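Putative thioesterase (PDB 3CJY) probably hydrolyses acyl-CoA thioesters as a double-hotdog thioesterase, and binds calcium. Local coordinates at residues S229-W241 with L247-G259; S82-T94 with F101-F113. All coordinates share one frame; numbering follows the deposited sequence.

Interaction 1: S229-W241 with L247-G259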
loop_
_atom_site.group_PDB
_atom_site.type_symbol
_atom_site.label_atom_id
_atom_site.label_comp_id
_atom_site.label_asym_id
_atom_site.label_seq_id
_atom_site.Cartn_x
_atom_site.Cartn_y
_atom_site.Cartn_z
ATOM N N SER A 229 -7.781 -2.252 13.951
ATOM C CA SER A 229 -6.583 -2.662 14.687
ATOM C C SER A 229 -6.857 -3.987 15.381
ATOM O O SER A 229 -8.000 -4.333 15.687
ATOM C CB SER A 229 -6.156 -1.587 15.688
ATOM O OG SER A 229 -7.063 -1.501 16.779
ATOM N N ALA A 230 -5.786 -4.734 15.585
ATOM C CA ALA A 230 -5.839 -5.999 16.288
ATOM C C ALA A 230 -4.433 -6.477 16.602
ATOM O O ALA A 230 -3.473 -6.140 15.894
ATOM C CB ALA A 230 -6.614 -7.048 15.491
ATOM N N SER A 231 -4.321 -7.202 17.719
ATOM C CA SER A 231 -3.080 -7.876 18.082
ATOM C C SER A 231 -1.859 -6.977 18.188
ATOM O O SER A 231 -0.722 -7.426 17.944
ATOM C CB SER A 231 -2.774 -8.937 17.035
ATOM O OG SER A 231 -3.827 -9.882 17.003
ATOM N N GLY A 232 -2.065 -5.727 18.560
ATOM C CA GLY A 232 -0.919 -4.839 18.739
ATOM C C GLY A 232 -0.529 -4.024 17.541
ATOM O O GLY A 232 0.431 -3.270 17.574
ATOM N N PHE A 233 -1.307 -4.160 16.475
ATOM C CA PHE A 233 -1.080 -3.416 15.241
ATOM C C PHE A 233 -2.332 -2.745 14.739
ATOM O O PHE A 233 -3.453 -3.141 15.041
ATOM C CB PHE A 233 -0.577 -4.348 14.126
ATOM C CG PHE A 233 0.668 -5.107 14.489
ATOM C CD1 PHE A 233 1.913 -4.585 14.249
ATOM C CD2 PHE A 233 0.581 -6.301 15.145
ATOM C CE1 PHE A 233 3.034 -5.281 14.622
ATOM C CE2 PHE A 233 1.703 -7.001 15.511
ATOM C CZ PHE A 233 2.925 -6.489 15.255
ATOM N N ALA A 234 -2.120 -1.705 13.967
ATOM C CA ALA A 234 -3.190 -0.971 13.288
ATOM C C ALA A 234 -2.795 -0.637 11.876
ATOM O O ALA A 234 -1.685 -0.774 11.491
ATOM C CB ALA A 234 -3.544 0.306 14.026
ATOM N N GLN A 235 -3.768 -0.207 11.114
ATOM C CA GLN A 235 -3.524 0.232 9.740
ATOM C C GLN A 235 -4.292 1.512 9.487
ATOM O O GLN A 235 -5.244 1.834 10.166
ATOM C CB GLN A 235 -3.931 -0.813 8.741
ATOM C CG GLN A 235 -5.403 -1.230 8.826
ATOM C CD GLN A 235 -5.778 -2.103 7.655
ATOM O OE1 GLN A 235 -5.753 -1.629 6.532
ATOM N NE2 GLN A 235 -6.058 -3.392 7.901
ATOM N N GLY A 236 -3.797 2.239 8.501
ATOM C CA GLY A 236 -4.390 3.492 8.064
ATOM C C GLY A 236 -4.208 3.710 6.580
ATOM O O GLY A 236 -3.283 3.216 5.949
ATOM N N GLN A 237 -5.136 4.507 6.063
ATOM C CA GLN A 237 -5.158 4.951 4.688
ATOM C C GLN A 237 -5.377 6.460 4.654
ATOM O O GLN A 237 -6.087 7.049 5.499
ATOM C CB GLN A 237 -6.282 4.266 3.937
ATOM C CG GLN A 237 -6.039 2.755 3.726
ATOM C CD GLN A 237 -6.380 1.924 4.916
ATOM O OE1 GLN A 237 -7.412 2.137 5.511
ATOM N NE2 GLN A 237 -5.527 0.949 5.252
ATOM N N VAL A 238 -4.799 7.040 3.626
ATOM C CA VAL A 238 -4.840 8.517 3.404
ATOM C C VAL A 238 -4.997 8.871 1.936
ATOM O O VAL A 238 -4.480 8.172 1.053
ATOM C CB VAL A 238 -3.574 9.228 3.962
ATOM C CG1 VAL A 238 -2.277 8.689 3.311
ATOM C CG2 VAL A 238 -3.668 10.737 3.845
ATOM N N THR A 239 -5.794 9.906 1.696
ATOM C CA THR A 239 -5.937 10.516 0.369
ATOM C C THR A 239 -5.494 11.961 0.555
ATOM O O THR A 239 -5.854 12.619 1.549
ATOM C CB THR A 239 -7.371 10.459 -0.172
ATOM O OG1 THR A 239 -7.824 9.106 -0.258
ATOM C CG2 THR A 239 -7.492 11.109 -1.553
ATOM N N LEU A 240 -4.653 12.383 -0.375
ATOM C CA LEU A 240 -4.122 13.733 -0.455
ATOM C C LEU A 240 -4.763 14.456 -1.633
ATOM O O LEU A 240 -4.629 14.057 -2.810
ATOM C CB LEU A 240 -2.606 13.708 -0.588
ATOM C CG LEU A 240 -1.849 12.994 0.544
ATOM C CD1 LEU A 240 -0.331 12.991 0.231
ATOM C CD2 LEU A 240 -2.112 13.679 1.888
ATOM N N TRP A 241 -5.503 15.512 -1.294
ATOM C CA TRP A 241 -6.144 16.349 -2.270
ATOM C C TRP A 241 -5.547 17.742 -2.309
ATOM O O TRP A 241 -5.004 18.246 -1.298
ATOM C CB TRP A 241 -7.638 16.523 -1.943
ATOM C CG TRP A 241 -8.386 15.319 -1.493
ATOM C CD1 TRP A 241 -8.449 14.822 -0.211
ATOM C CD2 TRP A 241 -9.290 14.513 -2.284
ATOM N NE1 TRP A 241 -9.285 13.736 -0.173
ATOM C CE2 TRP A 241 -9.810 13.524 -1.432
ATOM C CE3 TRP A 241 -9.655 14.494 -3.651
ATOM C CZ2 TRP A 241 -10.705 12.550 -1.878
ATOM C CZ3 TRP A 241 -10.567 13.513 -4.079
ATOM C CH2 TRP A 241 -11.051 12.553 -3.203
ATOM N N LEU A 247 -7.570 14.906 -6.673
ATOM C CA LEU A 247 -6.848 13.877 -5.964
ATOM C C LEU A 247 -5.411 13.797 -6.515
ATOM O O LEU A 247 -5.195 13.627 -7.718
ATOM C CB LEU A 247 -7.584 12.548 -6.078
ATOM C CG LEU A 247 -7.056 11.352 -5.288
ATOM C CD1 LEU A 247 -8.190 10.300 -5.110
ATOM C CD2 LEU A 247 -5.825 10.727 -5.859
ATOM N N LEU A 248 -4.463 14.022 -5.624
ATOM C CA LEU A 248 -3.032 14.010 -5.962
ATOM C C LEU A 248 -2.404 12.654 -5.724
ATOM O O LEU A 248 -1.619 12.109 -6.544
ATOM C CB LEU A 248 -2.325 15.115 -5.152
ATOM C CG LEU A 248 -2.892 16.511 -5.284
ATOM C CD1 LEU A 248 -2.053 17.485 -4.393
ATOM C CD2 LEU A 248 -2.964 16.976 -6.753
ATOM N N ALA A 249 -2.679 12.109 -4.538
ATOM C CA ALA A 249 -2.110 10.827 -4.175
ATOM C C ALA A 249 -2.904 10.123 -3.127
ATOM O O ALA A 249 -3.821 10.716 -2.513
ATOM C CB ALA A 249 -0.661 11.026 -3.667
ATOM N N THR A 250 -2.619 8.836 -2.958
ATOM C CA THR A 250 -3.108 8.087 -1.797
ATOM C C THR A 250 -1.926 7.393 -1.156
ATOM O O THR A 250 -0.866 7.268 -1.749
ATOM C CB THR A 250 -4.150 7.017 -2.122
ATOM O OG1 THR A 250 -3.569 6.035 -2.986
ATOM C CG2 THR A 250 -5.378 7.594 -2.840
ATOM N N GLY A 251 -2.126 6.963 0.079
ATOM C CA GLY A 251 -1.084 6.298 0.837
ATOM C C GLY A 251 -1.694 5.419 1.899
ATOM O O GLY A 251 -2.886 5.427 2.132
ATOM N N ALA A 252 -0.841 4.638 2.485
ATOM C CA ALA A 252 -1.257 3.740 3.551
ATOM C C ALA A 252 -0.051 3.264 4.311
ATOM O O ALA A 252 1.065 3.376 3.858
ATOM C CB ALA A 252 -2.002 2.558 2.977
ATOM N N GLN A 253 -0.318 2.740 5.501
ATOM C CA GLN A 253 0.697 2.112 6.345
ATOM C C GLN A 253 0.064 1.294 7.451
ATOM O O GLN A 253 -1.122 1.416 7.746
ATOM C CB GLN A 253 1.610 3.116 7.035
ATOM C CG GLN A 253 0.868 4.073 7.994
ATOM C CD GLN A 253 1.801 5.047 8.674
ATOM O OE1 GLN A 253 2.190 4.830 9.830
ATOM N NE2 GLN A 253 2.193 6.099 7.960
ATOM N N SER A 254 0.895 0.433 8.016
ATOM C CA SER A 254 0.574 -0.340 9.208
ATOM C C SER A 254 1.446 0.188 10.301
ATOM O O SER A 254 2.533 0.693 10.032
ATOM C CB SER A 254 0.771 -1.835 9.004
ATOM O OG SER A 254 -0.119 -2.282 8.003
ATOM N N LEU A 255 0.962 0.093 11.523
ATOM C CA LEU A 255 1.653 0.639 12.679
ATOM C C LEU A 255 1.687 -0.310 13.849
ATOM O O LEU A 255 0.756 -1.086 14.076
ATOM C CB LEU A 255 0.956 1.921 13.138
ATOM C CG LEU A 255 0.668 3.101 12.176
ATOM C CD1 LEU A 255 -0.766 3.080 11.678
ATOM C CD2 LEU A 255 0.934 4.445 12.872
ATOM N N LEU A 256 2.786 -0.222 14.607
ATOM C CA LEU A 256 2.962 -0.998 15.843
ATOM C C LEU A 256 2.459 -0.096 16.950
ATOM O O LEU A 256 2.876 1.072 17.088
ATOM C CB LEU A 256 4.439 -1.327 16.085
ATOM C CG LEU A 256 4.742 -2.119 17.359
ATOM C CD1 LEU A 256 4.488 -3.546 17.050
ATOM C CD2 LEU A 256 6.175 -1.924 17.813
ATOM N N LEU A 257 1.527 -0.626 17.719
ATOM C CA LEU A 257 0.896 0.130 18.791
ATOM C C LEU A 257 1.816 0.261 19.999
ATOM O O LEU A 257 2.518 -0.673 20.376
ATOM C CB LEU A 257 -0.428 -0.527 19.244
ATOM C CG LEU A 257 -1.607 -0.504 18.257
ATOM C CD1 LEU A 257 -2.889 -1.013 18.939
ATOM C CD2 LEU A 257 -1.837 0.875 17.698
ATOM N N LYS A 258 1.790 1.443 20.587
ATOM C CA LYS A 258 2.539 1.704 21.811
ATOM C C LYS A 258 1.664 1.125 22.903
ATOM O O LYS A 258 0.448 1.371 22.964
ATOM C CB LYS A 258 2.758 3.208 22.041
ATOM N N GLY A 259 2.256 0.312 23.747
ATOM C CA GLY A 259 1.478 -0.244 24.835
ATOM C C GLY A 259 2.269 -1.240 25.625
ATOM O O GLY A 259 2.171 -1.220 26.856
ATOM O OXT GLY A 259 2.995 -2.067 25.042
#
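The C-terminal beta hairpin of the second hotdog domain pairs Phe233-Trp241 with Leu247-Leu256, antiparallel, and ends in a classic beta bulge where Leu248 and Ala249 both face Leu240. Leu240 O takes two donors there, Leu248 N at 2.8 Å and Ala249 N at a longer 3.3 Å. On the face with Thr239, the Trp241 indole crosses Leu247 at a slant, CZ3 coming 3.7 Å from Leu247 CB, while CG2 of Thr239 rests 3.3 Å above the indole plane, toward its rim. That methyl also meets Leu247 CD1 at 3.7 Å, the two side chains crossing at about a right angle. Val238 turns to the other face, toward helix 178-185, and lays CG1 3.5 Å from Gly251 O; a CB on Gly251 would crowd this methyl. Farther along, Gln237 bends at chi2 (81°) and its NE2 reaches OE1 of Gln235 at 2.9 Å, on a lone pair in the carbonyl plane. The same OE1 bonds Thr250 OG1 of the second subunit, and Gln235 NE2 bonds Thr212 OG1 there. Two donors thus grip one amide oxygen, which probably fixes the rotation of the Gln235 amide and ties this part of the Gln235-Gln237 face to the second subunit.

Interaction 2: S82-T94 with F101-F113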
loop_
_atom_site.group_PDB
_atom_site.type_symbol
_atom_site.label_atom_id
_atom_site.label_comp_id
_atom_site.label_asym_id
_atom_site.label_seq_id
_atom_site.Cartn_x
_atom_site.Cartn_y
_atom_site.Cartn_z
ATOM N N SER A 82 14.052 -0.750 -17.017
ATOM C CA SER A 82 13.736 0.558 -17.571
ATOM C C SER A 82 13.442 0.518 -19.064
ATOM O O SER A 82 14.339 0.675 -19.901
ATOM C CB SER A 82 14.867 1.540 -17.309
ATOM O OG SER A 82 14.435 2.873 -17.575
ATOM N N GLY A 83 12.169 0.315 -19.369
ATOM C CA GLY A 83 11.693 0.248 -20.745
ATOM C C GLY A 83 10.902 1.470 -21.139
ATOM O O GLY A 83 10.743 2.424 -20.370
ATOM N N ARG A 84 10.386 1.428 -22.357
ATOM C CA ARG A 84 9.630 2.527 -22.890
ATOM C C ARG A 84 8.393 2.888 -22.077
ATOM O O ARG A 84 8.004 4.057 -22.045
ATOM N N THR A 85 7.771 1.940 -21.390
ATOM C CA THR A 85 6.518 2.295 -20.738
ATOM C C THR A 85 6.628 2.415 -19.221
ATOM O O THR A 85 5.864 3.157 -18.592
ATOM C CB THR A 85 5.419 1.265 -21.049
ATOM O OG1 THR A 85 5.464 0.205 -20.105
ATOM C CG2 THR A 85 5.568 0.691 -22.444
ATOM N N LEU A 86 7.614 1.716 -18.662
ATOM C CA LEU A 86 7.758 1.573 -17.209
ATOM C C LEU A 86 9.179 1.292 -16.730
ATOM O O LEU A 86 9.996 0.678 -17.416
ATOM C CB LEU A 86 6.802 0.410 -16.812
ATOM C CG LEU A 86 6.537 -0.246 -15.456
ATOM C CD1 LEU A 86 7.468 -1.397 -15.207
ATOM C CD2 LEU A 86 6.530 0.741 -14.304
ATOM N N ALA A 87 9.482 1.806 -15.548
ATOM C CA ALA A 87 10.724 1.498 -14.888
ATOM C C ALA A 87 10.421 1.084 -13.455
ATOM O O ALA A 87 9.411 1.501 -12.848
ATOM C CB ALA A 87 11.687 2.683 -14.931
ATOM N N GLN A 88 11.271 0.203 -12.962
ATOM C CA GLN A 88 11.201 -0.238 -11.575
ATOM C C GLN A 88 12.544 -0.207 -10.925
ATOM O O GLN A 88 13.565 -0.523 -11.542
ATOM C CB GLN A 88 10.596 -1.596 -11.480
ATOM C CG GLN A 88 9.166 -1.505 -11.936
ATOM C CD GLN A 88 8.476 -2.761 -11.715
ATOM O OE1 GLN A 88 9.081 -3.786 -11.983
ATOM N NE2 GLN A 88 7.214 -2.735 -11.202
ATOM N N ALA A 89 12.535 0.219 -9.672
ATOM C CA ALA A 89 13.772 0.345 -8.904
ATOM C C ALA A 89 13.542 -0.085 -7.476
ATOM O O ALA A 89 12.405 -0.202 -7.034
ATOM C CB ALA A 89 14.207 1.787 -8.879
ATOM N N ARG A 90 14.651 -0.387 -6.821
ATOM C CA ARG A 90 14.697 -0.615 -5.389
ATOM C C ARG A 90 15.690 0.379 -4.777
ATOM O O ARG A 90 16.738 0.647 -5.359
ATOM C CB ARG A 90 15.163 -2.019 -5.088
ATOM C CG ARG A 90 14.166 -3.046 -5.474
ATOM C CD ARG A 90 14.448 -4.350 -4.741
ATOM N NE ARG A 90 15.687 -4.929 -5.203
ATOM C CZ ARG A 90 15.914 -6.239 -5.183
ATOM N NH1 ARG A 90 14.968 -7.068 -4.741
ATOM N NH2 ARG A 90 17.063 -6.718 -5.642
ATOM N N VAL A 91 15.357 0.884 -3.607
ATOM C CA VAL A 91 16.175 1.827 -2.878
ATOM C C VAL A 91 16.377 1.368 -1.457
ATOM O O VAL A 91 15.444 1.171 -0.728
ATOM C CB VAL A 91 15.584 3.253 -2.829
ATOM C CG1 VAL A 91 16.550 4.196 -2.073
ATOM C CG2 VAL A 91 15.273 3.792 -4.257
ATOM N N ALA A 92 17.641 1.233 -1.092
ATOM C CA ALA A 92 18.016 0.849 0.248
ATOM C C ALA A 92 18.586 2.060 0.969
ATOM O O ALA A 92 19.461 2.789 0.439
ATOM C CB ALA A 92 19.080 -0.278 0.229
ATOM N N GLY A 93 18.130 2.217 2.199
ATOM C CA GLY A 93 18.660 3.230 3.092
ATOM C C GLY A 93 19.472 2.553 4.167
ATOM O O GLY A 93 19.070 1.530 4.755
ATOM N N THR A 94 20.664 3.085 4.374
ATOM C CA THR A 94 21.596 2.557 5.367
ATOM C C THR A 94 22.286 3.683 6.088
ATOM O O THR A 94 22.526 4.747 5.522
ATOM C CB THR A 94 22.727 1.677 4.728
ATOM O OG1 THR A 94 23.351 2.425 3.687
ATOM C CG2 THR A 94 22.193 0.423 4.146
ATOM N N PHE A 101 15.983 1.001 5.996
ATOM C CA PHE A 101 14.784 0.800 5.170
ATOM C C PHE A 101 15.132 0.249 3.798
ATOM O O PHE A 101 16.248 0.347 3.361
ATOM C CB PHE A 101 13.881 2.080 5.052
ATOM C CG PHE A 101 14.486 3.222 4.266
ATOM C CD1 PHE A 101 14.590 3.172 2.895
ATOM C CD2 PHE A 101 14.895 4.364 4.906
ATOM C CE1 PHE A 101 15.142 4.226 2.195
ATOM C CE2 PHE A 101 15.477 5.400 4.208
ATOM C CZ PHE A 101 15.578 5.326 2.858
ATOM N N HIS A 102 14.152 -0.404 3.178
ATOM C CA HIS A 102 14.257 -0.851 1.795
ATOM C C HIS A 102 12.920 -0.568 1.129
ATOM O O HIS A 102 11.856 -0.559 1.760
ATOM C CB HIS A 102 14.695 -2.303 1.653
ATOM C CG HIS A 102 13.664 -3.284 2.123
ATOM N ND1 HIS A 102 12.744 -3.862 1.261
ATOM C CD2 HIS A 102 13.418 -3.802 3.348
ATOM C CE1 HIS A 102 11.961 -4.673 1.958
ATOM N NE2 HIS A 102 12.351 -4.659 3.219
ATOM N N SER A 103 12.962 -0.366 -0.179
ATOM C CA SER A 103 11.769 0.027 -0.923
ATOM C C SER A 103 11.750 -0.457 -2.350
ATOM O O SER A 103 12.770 -0.764 -2.940
ATOM C CB SER A 103 11.650 1.541 -0.933
ATOM O OG SER A 103 12.753 2.060 -1.607
ATOM N N GLY A 104 10.539 -0.480 -2.871
ATOM C CA GLY A 104 10.251 -0.820 -4.269
ATOM C C GLY A 104 9.413 0.297 -4.850
ATOM O O GLY A 104 8.430 0.723 -4.263
ATOM N N ILE A 105 9.842 0.799 -5.980
ATOM C CA ILE A 105 9.260 1.958 -6.640
ATOM C C ILE A 105 9.068 1.733 -8.144
ATOM O O ILE A 105 9.936 1.155 -8.822
ATOM C CB ILE A 105 10.216 3.180 -6.450
ATOM C CG1 ILE A 105 10.460 3.448 -4.951
ATOM C CG2 ILE A 105 9.662 4.443 -7.149
ATOM C CD1 ILE A 105 11.488 4.469 -4.652
ATOM N N SER A 106 7.895 2.128 -8.632
ATOM C CA SER A 106 7.561 2.076 -10.056
ATOM C C SER A 106 7.554 3.504 -10.564
ATOM O O SER A 106 7.056 4.399 -9.896
ATOM C CB SER A 106 6.164 1.501 -10.316
ATOM O OG SER A 106 6.068 0.218 -9.778
ATOM N N LEU A 107 8.110 3.666 -11.760
ATOM C CA LEU A 107 8.257 4.970 -12.405
ATOM C C LEU A 107 7.789 4.902 -13.837
ATOM O O LEU A 107 7.906 3.882 -14.478
ATOM C CB LEU A 107 9.706 5.458 -12.338
ATOM C CG LEU A 107 10.317 5.436 -10.934
ATOM C CD1 LEU A 107 11.149 4.149 -10.744
ATOM C CD2 LEU A 107 11.181 6.666 -10.682
ATOM N N GLY A 108 7.221 5.997 -14.301
ATOM C CA GLY A 108 6.764 6.061 -15.678
ATOM C C GLY A 108 5.809 7.193 -15.905
ATOM O O GLY A 108 5.260 7.797 -14.972
HETATM N N MSE A 109 5.596 7.454 -17.178
HETATM C CA MSE A 109 4.708 8.504 -17.575
HETATM C C MSE A 109 4.505 8.297 -19.064
HETATM O O MSE A 109 5.439 8.421 -19.855
HETATM C CB MSE A 109 5.329 9.867 -17.243
HETATM C CG MSE A 109 4.320 10.999 -17.367
HETATM SE SE MSE A 109 5.066 12.833 -17.283
HETATM C CE MSE A 109 6.529 12.572 -18.578
ATOM N N ARG A 110 3.299 7.896 -19.422
ATOM C CA ARG A 110 2.962 7.558 -20.803
ATOM C C ARG A 110 2.129 8.625 -21.504
ATOM O O ARG A 110 1.249 9.225 -20.920
ATOM C CB ARG A 110 2.250 6.235 -20.788
ATOM C CG ARG A 110 3.087 5.192 -20.109
ATOM C CD ARG A 110 2.245 4.023 -19.784
ATOM N NE ARG A 110 1.858 3.269 -20.958
ATOM C CZ ARG A 110 0.821 2.445 -20.999
ATOM N NH1 ARG A 110 0.034 2.342 -19.951
ATOM N NH2 ARG A 110 0.542 1.750 -22.106
ATOM N N GLU A 111 2.450 8.886 -22.761
ATOM C CA GLU A 111 1.709 9.872 -23.528
ATOM C C GLU A 111 0.463 9.231 -24.098
ATOM O O GLU A 111 0.375 8.022 -24.290
ATOM C CB GLU A 111 2.574 10.430 -24.680
ATOM N N GLY A 112 -0.540 10.055 -24.341
ATOM C CA GLY A 112 -1.695 9.574 -25.060
ATOM C C GLY A 112 -2.865 9.126 -24.244
ATOM O O GLY A 112 -3.798 8.560 -24.800
ATOM N N PHE A 113 -2.784 9.330 -22.925
ATOM C CA PHE A 113 -3.856 8.958 -22.018
ATOM C C PHE A 113 -4.431 10.169 -21.304
ATOM O O PHE A 113 -3.725 11.134 -20.942
ATOM C CB PHE A 113 -3.350 8.004 -20.921
ATOM C CG PHE A 113 -2.957 6.641 -21.401
ATOM C CD1 PHE A 113 -1.680 6.414 -21.850
ATOM C CD2 PHE A 113 -3.836 5.588 -21.369
ATOM C CE1 PHE A 113 -1.289 5.158 -22.285
ATOM C CE2 PHE A 113 -3.447 4.323 -21.806
ATOM C CZ PHE A 113 -2.175 4.119 -22.244
HETATM O O HOH W 1 6.545 5.672 -18.974
#
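The Phe101 ring lies with one face over Gly93, whose CA sits 3.8 Å from the ring centroid and 15° off the normal, a CH-pi contact; Val91 O lies at the ring edge, near its plane. With chi1 at 68°, CG stands between the backbone N and the carbonyl carbon, and this swings the ring across to the neighbouring strand. A side chain on Gly93 would clash with CZ. A serine in place of Phe101 would probably leave Gly93 without its aromatic cover and open a gap beside Leu61 and Leu75. The guanidinium of Arg110 has CZ of Phe113 3.4 Å above one face, toward the rim, and Thr85 CB 4.1 Å from NE; its NH1 bonds Leu257 O and Gly232 O of the second subunit. Between these ends runs the antiparallel hairpin of the N-terminal hotdog domain, strands 87-95 and 98-107, with Val91, Ile105 and Phe101 on the face that meets helix 37-52 and neighbouring strands. Ser103 OG donates to Val91 O at 3.0 Å, on a lone pair in the carbonyl plane, whereas the backbone bond from Ser103 N to the same oxygen is weak. CG2 of Val91 packs on Ile105 CD1 at 3.9 Å. Beyond the strands, a water joins Thr85 O, at 2.6 Å, to the backbone N of Met109, which is present as selenomethionine, at 2.7 Å.

In the fold
From the N terminus, interaction 2 comes first and closes a short loop between strands 87-95 and 98-107 in the N-terminal hotdog domain. The chain then continues into the C-terminal domain, where interaction 1 closes another short loop between strands 233-241 and 247-256. The two follow in series, neither nesting nor crossing, with centres about 23 Å apart and nearest atoms about 11 Å apart. Strands 56-63 and 203-211 lie between the hairpins and pair with each other, the first also with 98-107 and the second with 247-256, so the two hairpins are joined across the domain boundary. Both reach the second subunit: the C-terminal end of interaction 1 in one chain meets the segment after strand 98-107 in the other.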